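Local atomic coordinates of muconate cycloisomerase (Azorhizobium caulinodans, PDB entry 3MY9), a protein that belongs to the enolase superfamily, joining an N-terminal alpha/beta domain to a C-terminal TIM-type barrel, and carries magnesium ions in its model. Residues Ile73-Leu78 with Glu103-Val108; Lys36-Glu41 with Glu65-Ala70; Pro145-Asp150 with Leu181-Gly186; Lys85-Leu90 with Gly278-Gln283. One frame throughout, in Å; residues are numbered along the deposited sequence.

Contact 1: Ile73-Leu78 with Glu103-Val108; sequences IYLRPL and EAKAAV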
loop_
_atom_site.group_PDB
_atom_site.type_symbol
_atom_site.label_atom_id
_atom_site.label_comp_id
_atom_site.label_asym_id
_atom_site.label_seq_id
_atom_site.Cartn_x
_atom_site.Cartn_y
_atom_site.Cartn_z
ATOM N N ILE A 73 47.374 -5.580 -9.564
ATOM C CA ILE A 73 47.101 -5.524 -11.008
ATOM C C ILE A 73 45.947 -4.560 -11.381
ATOM O O ILE A 73 46.141 -3.666 -12.200
ATOM C CB ILE A 73 46.964 -6.967 -11.637
ATOM C CG1 ILE A 73 45.539 -7.535 -11.584
ATOM C CG2 ILE A 73 47.927 -7.935 -10.961
ATOM C CD1 ILE A 73 44.706 -7.217 -12.827
ATOM N N TYR A 74 44.771 -4.705 -10.769
ATOM C CA TYR A 74 43.610 -3.919 -11.191
ATOM C C TYR A 74 43.722 -2.433 -10.790
ATOM O O TYR A 74 43.583 -1.545 -11.641
ATOM C CB TYR A 74 42.317 -4.532 -10.655
ATOM N N LEU A 75 44.005 -2.167 -9.512
ATOM C CA LEU A 75 43.966 -0.798 -8.971
ATOM C C LEU A 75 45.280 -0.001 -9.123
ATOM O O LEU A 75 45.252 1.227 -9.148
ATOM C CB LEU A 75 43.522 -0.830 -7.504
ATOM C CG LEU A 75 42.135 -1.431 -7.211
ATOM C CD1 LEU A 75 41.811 -1.438 -5.718
ATOM C CD2 LEU A 75 41.036 -0.684 -7.961
ATOM N N ARG A 76 46.413 -0.685 -9.256
ATOM C CA ARG A 76 47.732 -0.020 -9.342
ATOM C C ARG A 76 47.839 1.155 -10.350
ATOM O O ARG A 76 48.387 2.208 -10.004
ATOM C CB ARG A 76 48.836 -1.051 -9.620
ATOM C CG ARG A 76 50.244 -0.470 -9.763
ATOM C CD ARG A 76 51.223 -1.507 -10.283
ATOM N NE ARG A 76 51.514 -2.540 -9.291
ATOM C CZ ARG A 76 52.466 -2.459 -8.361
ATOM N NH1 ARG A 76 53.242 -1.380 -8.254
ATOM N NH2 ARG A 76 52.642 -3.472 -7.520
ATOM N N PRO A 77 47.338 0.978 -11.596
ATOM C CA PRO A 77 47.386 2.072 -12.578
ATOM C C PRO A 77 46.418 3.235 -12.306
ATOM O O PRO A 77 46.545 4.294 -12.929
ATOM C CB PRO A 77 47.019 1.387 -13.905
ATOM C CG PRO A 77 46.891 -0.077 -13.609
ATOM C CD PRO A 77 46.704 -0.228 -12.156
ATOM N N LEU A 78 45.449 3.022 -11.417
ATOM C CA LEU A 78 44.565 4.088 -10.968
ATOM C C LEU A 78 45.238 4.886 -9.844
ATOM O O LEU A 78 45.186 6.123 -9.859
ATOM C CB LEU A 78 43.218 3.518 -10.509
ATOM C CG LEU A 78 42.490 2.628 -11.530
ATOM C CD1 LEU A 78 41.086 2.274 -11.062
ATOM C CD2 LEU A 78 42.438 3.287 -12.923
ATOM N N GLU A 103 37.233 -3.972 0.166
ATOM C CA GLU A 103 38.351 -4.026 1.114
ATOM C C GLU A 103 39.601 -3.364 0.542
ATOM O O GLU A 103 40.187 -2.479 1.163
ATOM C CB GLU A 103 38.662 -5.482 1.495
ATOM C CG GLU A 103 37.600 -6.159 2.372
ATOM C CD GLU A 103 36.392 -6.736 1.603
ATOM O OE1 GLU A 103 36.469 -6.855 0.354
ATOM O OE2 GLU A 103 35.369 -7.081 2.258
ATOM N N ALA A 104 40.000 -3.794 -0.647
ATOM C CA ALA A 104 41.185 -3.246 -1.296
ATOM C C ALA A 104 41.068 -1.745 -1.589
ATOM O O ALA A 104 42.011 -0.989 -1.392
ATOM C CB ALA A 104 41.472 -4.010 -2.580
ATOM N N LYS A 105 39.902 -1.319 -2.059
ATOM C CA LYS A 105 39.644 0.102 -2.327
ATOM C C LYS A 105 39.739 0.911 -1.029
ATOM O O LYS A 105 40.355 1.974 -1.014
ATOM C CB LYS A 105 38.263 0.307 -2.986
ATOM C CG LYS A 105 38.106 -0.351 -4.362
ATOM C CD LYS A 105 36.643 -0.550 -4.725
ATOM C CE LYS A 105 36.473 -0.965 -6.174
ATOM N NZ LYS A 105 35.040 -1.247 -6.462
ATOM N N ALA A 106 39.139 0.400 0.048
ATOM C CA ALA A 106 39.205 1.079 1.363
ATOM C C ALA A 106 40.651 1.259 1.885
ATOM O O ALA A 106 40.944 2.259 2.545
ATOM C CB ALA A 106 38.351 0.360 2.395
ATOM N N ALA A 107 41.549 0.327 1.562
ATOM C CA ALA A 107 42.968 0.459 1.952
ATOM C C ALA A 107 43.637 1.604 1.208
ATOM O O ALA A 107 44.495 2.299 1.762
ATOM C CB ALA A 107 43.747 -0.851 1.715
ATOM N N VAL A 108 43.260 1.804 -0.051
ATOM C CA VAL A 108 43.789 2.922 -0.825
ATOM C C VAL A 108 43.335 4.258 -0.245
ATOM O O VAL A 108 44.152 5.143 -0.040
ATOM C CB VAL A 108 43.366 2.845 -2.291
ATOM C CG1 VAL A 108 43.639 4.160 -2.988
ATOM C CG2 VAL A 108 44.096 1.708 -2.992
#
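Leu75 reaches from helix 64-79 to helix 102-120 and meets Ala104 and Lys105. The contact is purely apolar. Leu75 CD1 lies 4.1 Å from Ala104 CB and also 4.1 Å from Lys105 CG, the two directions roughly at right angles, so one methyl settles where the two neighbouring side chains leave the second helix. With its CG beside the backbone N and opposite the carbonyl carbon (chi1 -60°), and CD1 carrying the chain on straight, the leucine reaches out from its own helix. Lys105 runs across it at about a right angle. Val108, a turn further on, also turns its CB toward 73-78 but keeps more distance.

The polar part belongs to the far end of Lys105. Its aliphatic chain stays extended past the leucine and delivers NZ to a salt bridge with Asp95 and a hydrogen bond with Leu98 O, at the C-terminal end of helix 87-97. Met94 of that helix touches both Leu75 and Lys105, closing a three-helix junction of the N-terminal domain.

Lys105 thus works in two halves: methylenes that serve as buried hydrocarbon beside Leu75, and an ammonium whose charge is probably balanced by Asp95 despite its buried setting.

Contact 2: Lys36-Glu41 with Glu65-Ala70; sequences KRVLLE and EAAFSA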
loop_
_atom_site.group_PDB
_atom_site.type_symbol
_atom_site.label_atom_id
_atom_site.label_comp_id
_atom_site.label_asym_id
_atom_site.label_seq_id
_atom_site.Cartn_x
_atom_site.Cartn_y
_atom_site.Cartn_z
ATOM N N LYS A 36 46.682 -14.002 7.787
ATOM C CA LYS A 36 47.387 -13.253 6.758
ATOM C C LYS A 36 46.676 -11.918 6.529
ATOM O O LYS A 36 45.448 -11.837 6.603
ATOM C CB LYS A 36 47.486 -14.070 5.467
ATOM N N ARG A 37 47.463 -10.875 6.271
ATOM C CA ARG A 37 46.954 -9.514 6.147
ATOM C C ARG A 37 47.585 -8.813 4.948
ATOM O O ARG A 37 48.767 -8.985 4.669
ATOM C CB ARG A 37 47.267 -8.724 7.424
ATOM C CG ARG A 37 46.730 -9.350 8.731
ATOM C CD ARG A 37 47.504 -8.856 9.938
ATOM N NE ARG A 37 47.427 -7.406 10.064
ATOM C CZ ARG A 37 48.210 -6.659 10.841
ATOM N NH1 ARG A 37 49.158 -7.212 11.590
ATOM N NH2 ARG A 37 48.034 -5.337 10.868
ATOM N N VAL A 38 46.786 -8.022 4.243
ATOM C CA VAL A 38 47.266 -7.242 3.101
ATOM C C VAL A 38 47.475 -5.806 3.567
ATOM O O VAL A 38 46.513 -5.126 3.966
ATOM C CB VAL A 38 46.243 -7.229 1.930
ATOM C CG1 VAL A 38 46.943 -6.899 0.617
ATOM C CG2 VAL A 38 45.491 -8.560 1.834
ATOM N N LEU A 39 48.720 -5.353 3.532
ATOM C CA LEU A 39 49.064 -3.989 3.883
ATOM C C LEU A 39 49.585 -3.275 2.643
ATOM O O LEU A 39 50.317 -3.854 1.838
ATOM C CB LEU A 39 50.117 -3.967 4.985
ATOM C CG LEU A 39 49.977 -5.024 6.066
ATOM C CD1 LEU A 39 51.244 -5.051 6.903
ATOM C CD2 LEU A 39 48.729 -4.783 6.915
ATOM N N LEU A 40 49.192 -2.018 2.499
ATOM C CA LEU A 40 49.549 -1.189 1.359
ATOM C C LEU A 40 50.268 0.031 1.890
ATOM O O LEU A 40 49.779 0.693 2.801
ATOM C CB LEU A 40 48.274 -0.752 0.622
ATOM C CG LEU A 40 48.380 0.328 -0.464
ATOM C CD1 LEU A 40 48.887 -0.259 -1.773
ATOM C CD2 LEU A 40 47.011 1.005 -0.664
ATOM N N GLU A 41 51.425 0.328 1.322
ATOM C CA GLU A 41 52.151 1.531 1.665
ATOM C C GLU A 41 52.154 2.430 0.445
ATOM O O GLU A 41 52.645 2.042 -0.617
ATOM C CB GLU A 41 53.599 1.205 2.069
ATOM C CG GLU A 41 54.411 2.425 2.527
ATOM C CD GLU A 41 55.922 2.243 2.359
ATOM O OE1 GLU A 41 56.348 1.681 1.330
ATOM O OE2 GLU A 41 56.688 2.686 3.246
ATOM N N GLU A 65 44.414 -13.347 -0.794
ATOM C CA GLU A 65 44.973 -13.406 -2.147
ATOM C C GLU A 65 44.131 -12.564 -3.108
ATOM O O GLU A 65 44.671 -11.854 -3.955
ATOM C CB GLU A 65 45.055 -14.855 -2.640
ATOM N N ALA A 66 42.808 -12.646 -2.956
ATOM C CA ALA A 66 41.866 -11.808 -3.701
ATOM C C ALA A 66 42.250 -10.328 -3.624
ATOM O O ALA A 66 42.621 -9.722 -4.639
ATOM C CB ALA A 66 40.442 -12.017 -3.179
ATOM N N ALA A 67 42.181 -9.759 -2.420
ATOM C CA ALA A 67 42.565 -8.362 -2.206
ATOM C C ALA A 67 43.959 -8.087 -2.763
ATOM O O ALA A 67 44.160 -7.105 -3.484
ATOM C CB ALA A 67 42.509 -8.010 -0.729
ATOM N N PHE A 68 44.910 -8.967 -2.452
ATOM C CA PHE A 68 46.306 -8.777 -2.865
ATOM C C PHE A 68 46.481 -8.580 -4.373
ATOM O O PHE A 68 47.290 -7.750 -4.813
ATOM C CB PHE A 68 47.188 -9.950 -2.411
ATOM C CG PHE A 68 48.650 -9.751 -2.716
ATOM C CD1 PHE A 68 49.447 -8.990 -1.874
ATOM C CD2 PHE A 68 49.217 -10.294 -3.864
ATOM C CE1 PHE A 68 50.789 -8.788 -2.154
ATOM C CE2 PHE A 68 50.566 -10.093 -4.159
ATOM C CZ PHE A 68 51.354 -9.339 -3.303
ATOM N N SER A 69 45.751 -9.362 -5.162
ATOM C CA SER A 69 45.843 -9.250 -6.613
ATOM C C SER A 69 45.112 -7.991 -7.074
ATOM O O SER A 69 45.579 -7.297 -7.982
ATOM C CB SER A 69 45.299 -10.506 -7.317
ATOM O OG SER A 69 43.988 -10.835 -6.886
ATOM N N ALA A 70 43.986 -7.688 -6.428
ATOM C CA ALA A 70 43.205 -6.506 -6.765
ATOM C C ALA A 70 44.091 -5.268 -6.790
ATOM O O ALA A 70 44.129 -4.553 -7.787
ATOM C CB ALA A 70 42.068 -6.326 -5.788
#
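Val38 fills the gap between strand 35-44 and helix 64-79, using one methyl on Ala67 and the other on Phe68. The tight side is at the helix surface. Val38 CG2 sits 4.0 Å from Ala67 CB, and Val38 CG1 comes equally near the helix backbone, 4.0 Å from Phe68 CA. Val38 CA lies 6.2 Å from Phe68 CA, a close approach consistent with the small Ala67 beside it. Pro64 and Leu71 of the same helix also touch the valine, and its backbone is hydrogen-bonded to Ala54 of the next strand.

The looser side is the partly exposed Phe68. Its CG points away from its own backbone N (chi1 -175°), which brings a ring edge to the valine, and Val38 CG1 meets it there near the ring plane, 4.1 Å from Phe68 CD1. The ring also touches Ile13 of strand 8-21. Ala66, turned off to the flank of the helix, packs instead on Ala66 of a second subunit.

No hydrogen bond joins the two segments. Helix and sheet are therefore held here by dispersion and burial of methyl groups alone, while the strand spends its backbone polarity on its neighbours in the antiparallel sheet.

Contact 3: Pro145-Asp150 with Leu181-Gly186; sequences PDFDAD and LETMRG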
loop_
_atom_site.group_PDB
_atom_site.type_symbol
_atom_site.label_atom_id
_atom_site.label_comp_id
_atom_site.label_asym_id
_atom_site.label_seq_id
_atom_site.Cartn_x
_atom_site.Cartn_y
_atom_site.Cartn_z
ATOM N N PRO A 145 31.078 -20.825 27.497
ATOM C CA PRO A 145 30.200 -21.921 27.896
ATOM C C PRO A 145 30.053 -22.004 29.412
ATOM O O PRO A 145 29.007 -22.405 29.907
ATOM C CB PRO A 145 30.924 -23.170 27.363
ATOM C CG PRO A 145 31.725 -22.695 26.227
ATOM C CD PRO A 145 32.110 -21.268 26.539
ATOM N N ASP A 146 31.107 -21.644 30.137
ATOM C CA ASP A 146 31.059 -21.615 31.593
ATOM C C ASP A 146 30.602 -20.222 31.990
ATOM O O ASP A 146 31.416 -19.299 32.067
ATOM C CB ASP A 146 32.439 -21.938 32.176
ATOM C CG ASP A 146 32.459 -21.968 33.704
ATOM O OD1 ASP A 146 31.413 -21.720 34.339
ATOM O OD2 ASP A 146 33.536 -22.256 34.274
ATOM N N PHE A 147 29.300 -20.064 32.232
ATOM C CA PHE A 147 28.758 -18.741 32.536
ATOM C C PHE A 147 29.329 -18.144 33.808
ATOM O O PHE A 147 29.519 -16.931 33.884
ATOM C CB PHE A 147 27.228 -18.722 32.667
ATOM C CG PHE A 147 26.714 -17.392 33.153
ATOM C CD1 PHE A 147 26.976 -16.245 32.427
ATOM C CD2 PHE A 147 26.063 -17.279 34.363
ATOM C CE1 PHE A 147 26.562 -15.008 32.877
ATOM C CE2 PHE A 147 25.632 -16.043 34.817
ATOM C CZ PHE A 147 25.884 -14.910 34.071
ATOM N N ASP A 148 29.571 -18.989 34.811
ATOM C CA ASP A 148 30.161 -18.532 36.069
ATOM C C ASP A 148 31.502 -17.838 35.827
ATOM O O ASP A 148 31.805 -16.841 36.477
ATOM C CB ASP A 148 30.315 -19.696 37.063
ATOM C CG ASP A 148 28.971 -20.215 37.580
ATOM O OD1 ASP A 148 28.967 -21.157 38.393
ATOM O OD2 ASP A 148 27.915 -19.697 37.180
ATOM N N ALA A 149 32.291 -18.358 34.886
ATOM C CA ALA A 149 33.545 -17.704 34.472
ATOM C C ALA A 149 33.259 -16.288 33.970
ATOM O O ALA A 149 33.963 -15.344 34.319
ATOM C CB ALA A 149 34.238 -18.508 33.378
ATOM N N ASP A 150 32.211 -16.152 33.167
ATOM C CA ASP A 150 31.827 -14.863 32.609
ATOM C C ASP A 150 31.293 -13.904 33.676
ATOM O O ASP A 150 31.566 -12.699 33.618
ATOM C CB ASP A 150 30.789 -15.036 31.481
ATOM C CG ASP A 150 31.410 -15.027 30.093
ATOM O OD1 ASP A 150 32.602 -14.676 29.968
ATOM O OD2 ASP A 150 30.692 -15.343 29.108
ATOM N N LEU A 181 20.150 -14.531 31.853
ATOM C CA LEU A 181 19.732 -13.132 31.743
ATOM C C LEU A 181 19.131 -12.665 33.050
ATOM O O LEU A 181 19.345 -11.522 33.452
ATOM C CB LEU A 181 18.717 -12.937 30.625
ATOM C CG LEU A 181 19.253 -13.030 29.187
ATOM C CD1 LEU A 181 18.096 -13.257 28.235
ATOM C CD2 LEU A 181 20.113 -11.788 28.782
ATOM N N GLU A 182 18.381 -13.548 33.705
ATOM C CA GLU A 182 17.796 -13.231 34.999
ATOM C C GLU A 182 18.873 -12.947 36.032
ATOM O O GLU A 182 18.732 -12.009 36.799
ATOM C CB GLU A 182 16.903 -14.367 35.532
ATOM C CG GLU A 182 15.872 -13.881 36.566
ATOM C CD GLU A 182 14.654 -13.190 35.908
ATOM O OE1 GLU A 182 13.809 -13.897 35.272
ATOM O OE2 GLU A 182 14.543 -11.936 36.021
ATOM N N THR A 183 19.922 -13.773 36.068
ATOM C CA THR A 183 21.021 -13.563 37.021
ATOM C C THR A 183 21.730 -12.242 36.735
ATOM O O THR A 183 22.042 -11.503 37.651
ATOM C CB THR A 183 22.061 -14.707 36.978
ATOM O OG1 THR A 183 21.410 -15.970 37.164
ATOM C CG2 THR A 183 23.152 -14.506 38.023
ATOM N N MET A 184 21.959 -11.946 35.460
ATOM C CA MET A 184 22.612 -10.688 35.063
ATOM C C MET A 184 21.803 -9.445 35.425
ATOM O O MET A 184 22.361 -8.475 35.932
ATOM C CB MET A 184 22.909 -10.660 33.559
ATOM C CG MET A 184 24.233 -11.314 33.141
ATOM S SD MET A 184 24.354 -11.381 31.340
ATOM C CE MET A 184 25.747 -12.402 31.041
ATOM N N ARG A 185 20.502 -9.454 35.154
ATOM C CA ARG A 185 19.663 -8.301 35.515
ATOM C C ARG A 185 19.494 -8.213 37.045
ATOM O O ARG A 185 19.443 -7.115 37.583
ATOM C CB ARG A 185 18.294 -8.327 34.805
ATOM C CG ARG A 185 18.329 -7.926 33.307
ATOM C CD ARG A 185 19.078 -6.631 33.050
ATOM N NE ARG A 185 18.821 -6.103 31.714
ATOM C CZ ARG A 185 19.508 -5.122 31.125
ATOM N NH1 ARG A 185 20.526 -4.504 31.744
ATOM N NH2 ARG A 185 19.158 -4.737 29.904
ATOM N N GLY A 186 19.459 -9.352 37.738
ATOM C CA GLY A 186 19.365 -9.368 39.213
ATOM C C GLY A 186 20.529 -8.685 39.947
ATOM O O GLY A 186 20.333 -8.004 40.954
#
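Phe147 carries segment 145-150 onto Met184 and Thr183 of helix 174-188. Two residues earlier, Pro145 turns its carbonyl O to Lys172 NZ. Asp146 follows at the N-cap of helix 147-157; its backbone N is bonded to Asp144 OD1, and its O receives a weak bond from Ala149 N at 3.1 Å. Phe147 then opens the helix. Its ring leaves with CG opposite the backbone N (chi1 173°) and arrives edge first. On one flank Phe147 CE2 lies 4.3 Å from Thr183 CG2. On the other, the methionine chain, extended beyond CG, crosses obliquely: Met184 CG is 4.1 Å from Phe147 CZ, and Met184 CE approaches Phe147 CE1 at 3.3 Å, a separation so short that the exact placing of this methyl is doubtful. Met184 CE and Thr183 CG2 both stand near the plane of the ring, so its faces are not used in this contact.

The two helices belong to successive beta-alpha units of the barrel domain, following strands 135-142 and 164-168, and they pack side by side on the outside of the barrel. Met184 also touches Ile142 of the first of these strands, beneath the helices. Further along, Asp150 turns its carboxylate back to the loop that leads into the helix, where OD2 is hydrogen-bonded to Asp144 N.

Contact 4: Lys85-Leu90 with Gly278-Gln283; sequences KRVREL and GLMKAQ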
loop_
_atom_site.group_PDB
_atom_site.type_symbol
_atom_site.label_atom_id
_atom_site.label_comp_id
_atom_site.label_asym_id
_atom_site.label_seq_id
_atom_site.Cartn_x
_atom_site.Cartn_y
_atom_site.Cartn_z
ATOM N N LYS A 85 44.828 14.896 -2.818
ATOM C CA LYS A 85 43.694 15.723 -2.374
ATOM C C LYS A 85 42.367 15.291 -2.985
ATOM O O LYS A 85 41.329 15.742 -2.516
ATOM C CB LYS A 85 43.868 17.193 -2.783
ATOM C CG LYS A 85 44.916 18.014 -2.080
ATOM C CD LYS A 85 45.340 19.246 -2.976
ATOM C CE LYS A 85 44.528 20.505 -2.661
ATOM N NZ LYS A 85 45.087 21.772 -3.143
ATOM N N ARG A 86 42.358 14.454 -4.023
ATOM C CA ARG A 86 41.081 14.049 -4.662
ATOM C C ARG A 86 40.697 12.608 -4.381
ATOM O O ARG A 86 40.538 11.808 -5.296
ATOM C CB ARG A 86 41.110 14.275 -6.170
ATOM C CG ARG A 86 41.309 15.712 -6.541
ATOM C CD ARG A 86 41.022 15.951 -8.036
ATOM N NE ARG A 86 41.171 17.360 -8.357
ATOM C CZ ARG A 86 40.471 18.010 -9.283
ATOM N NH1 ARG A 86 40.702 19.298 -9.467
ATOM N NH2 ARG A 86 39.548 17.389 -10.036
ATOM N N VAL A 87 40.484 12.312 -3.109
ATOM C CA VAL A 87 40.160 10.972 -2.660
ATOM C C VAL A 87 38.813 10.442 -3.204
ATOM O O VAL A 87 38.738 9.323 -3.718
ATOM C CB VAL A 87 40.165 10.931 -1.125
ATOM C CG1 VAL A 87 39.886 9.527 -0.628
ATOM C CG2 VAL A 87 41.545 11.468 -0.608
ATOM N N ARG A 88 37.755 11.249 -3.093
ATOM C CA ARG A 88 36.445 10.838 -3.584
ATOM C C ARG A 88 36.474 10.610 -5.081
ATOM O O ARG A 88 35.790 9.722 -5.579
ATOM C CB ARG A 88 35.343 11.844 -3.234
ATOM C CG ARG A 88 33.951 11.179 -3.149
ATOM C CD ARG A 88 32.816 12.191 -3.006
ATOM N NE ARG A 88 32.986 13.143 -1.893
ATOM C CZ ARG A 88 32.528 12.965 -0.668
ATOM N NH1 ARG A 88 31.908 11.848 -0.342
ATOM N NH2 ARG A 88 32.714 13.904 0.255
ATOM N N GLU A 89 37.252 11.419 -5.800
ATOM C CA GLU A 89 37.383 11.273 -7.248
ATOM C C GLU A 89 38.047 9.944 -7.599
ATOM O O GLU A 89 37.648 9.287 -8.557
ATOM C CB GLU A 89 38.199 12.420 -7.852
ATOM C CG GLU A 89 38.293 12.385 -9.389
ATOM C CD GLU A 89 39.216 13.466 -9.945
ATOM O OE1 GLU A 89 38.723 14.417 -10.594
ATOM O OE2 GLU A 89 40.444 13.366 -9.724
ATOM N N LEU A 90 39.095 9.578 -6.858
ATOM C CA LEU A 90 39.794 8.307 -7.101
ATOM C C LEU A 90 38.876 7.140 -6.753
ATOM O O LEU A 90 38.867 6.163 -7.482
ATOM C CB LEU A 90 41.107 8.193 -6.299
ATOM C CG LEU A 90 41.956 6.918 -6.547
ATOM C CD1 LEU A 90 42.539 6.926 -7.947
ATOM C CD2 LEU A 90 43.095 6.754 -5.508
ATOM N N GLY A 278 34.336 1.775 2.482
ATOM C CA GLY A 278 35.264 2.779 2.984
ATOM C C GLY A 278 34.689 3.822 3.919
ATOM O O GLY A 278 33.534 3.750 4.335
ATOM N N LEU A 279 35.534 4.801 4.233
ATOM C CA LEU A 279 35.274 5.794 5.260
ATOM C C LEU A 279 34.255 6.836 4.810
ATOM O O LEU A 279 33.327 7.130 5.549
ATOM C CB LEU A 279 36.581 6.489 5.649
ATOM C CG LEU A 279 37.711 5.613 6.220
ATOM C CD1 LEU A 279 39.001 6.396 6.358
ATOM C CD2 LEU A 279 37.316 5.078 7.508
ATOM N N MET A 280 34.432 7.403 3.613
ATOM C CA MET A 280 33.452 8.368 3.080
ATOM C C MET A 280 32.093 7.682 2.819
ATOM O O MET A 280 31.056 8.251 3.113
ATOM C CB MET A 280 33.972 9.093 1.824
ATOM C CG MET A 280 35.137 10.109 2.120
ATOM S SD MET A 280 35.743 11.169 0.736
ATOM C CE MET A 280 37.193 11.716 1.661
ATOM N N LYS A 281 32.108 6.470 2.274
ATOM C CA LYS A 281 30.868 5.713 2.054
ATOM C C LYS A 281 30.169 5.411 3.380
ATOM O O LYS A 281 28.954 5.474 3.457
ATOM C CB LYS A 281 31.138 4.392 1.335
ATOM C CG LYS A 281 31.738 4.503 -0.071
ATOM C CD LYS A 281 30.756 5.050 -1.066
ATOM C CE LYS A 281 31.256 4.842 -2.495
ATOM N NZ LYS A 281 30.139 5.061 -3.460
ATOM N N ALA A 282 30.927 5.123 4.438
ATOM C CA ALA A 282 30.307 4.907 5.754
ATOM C C ALA A 282 29.611 6.172 6.288
ATOM O O ALA A 282 28.546 6.090 6.918
ATOM C CB ALA A 282 31.311 4.379 6.768
ATOM N N GLN A 283 30.202 7.340 6.048
ATOM C CA GLN A 283 29.559 8.595 6.470
ATOM C C GLN A 283 28.329 8.918 5.609
ATOM O O GLN A 283 27.379 9.512 6.094
ATOM C CB GLN A 283 30.545 9.745 6.437
ATOM C CG GLN A 283 31.590 9.714 7.548
ATOM C CD GLN A 283 32.230 11.088 7.780
ATOM O OE1 GLN A 283 32.528 11.799 6.825
ATOM N NE2 GLN A 283 32.432 11.455 9.052
HETATM O O HOH W 1 30.927 11.319 2.515
#
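Met280 O is gripped by a water that donates to it at 3.1 Å and by Ser284 OG, one turn further along helix 279-292. The same water accepts from Arg88 NH1, also at 3.1 Å and in the guanidinium plane, and so bridges helix 87-97 to a carbonyl of the barrel domain. Beside the bridge the two side chains overlap directly. Met280 SD sits over the centre of one face of the Arg88 guanidinium, 3.9 Å from Arg88 CZ; a bend of the arginine at chi3 (-53°) turns the flat group face-on to the sulfur. Beyond it, Met280 CE reaches Val87 CB at 4.1 Å.

Several outside groups fix the arrangement. Arg88 NH2 bonds to Leu128 O of a third subunit, and Gly129 of that subunit packs on Met280. Glu109 of helix 102-120 accepts hydrogen bonds from Leu279 N and Met280 N, in the first turn after the N-cap Gly278.

At this seam between N-terminal domain and barrel, then, the arginine's N-H groups bond to a water and to Leu128 O of the third subunit, while the one face against the sulfur makes a contact that is dispersive and polarisable in character.

How the contacts relate
Contacts 1 and 2 lie in the N-terminal domain, and contact 4 joins it to the barrel. Contacts 1 and 2 share helix 64-79, with centres 9 Å apart; the wider turn there shows in a probable hydrogen bond from Leu75 N to Ala70 O at 2.9 Å, and Ala104 CB packs on Ala70 CB. Contact 4, centred 13 Å from contact 1, meets it where Leu90 CD2 lies 3.7 Å from Val108 CG1. Contact 3 is remote, its centre 41 to 46 Å from the others, on the barrel's outer wall. Glu223 and Asp248, which bind one magnesium, belong to that barrel but to none of the eight segments.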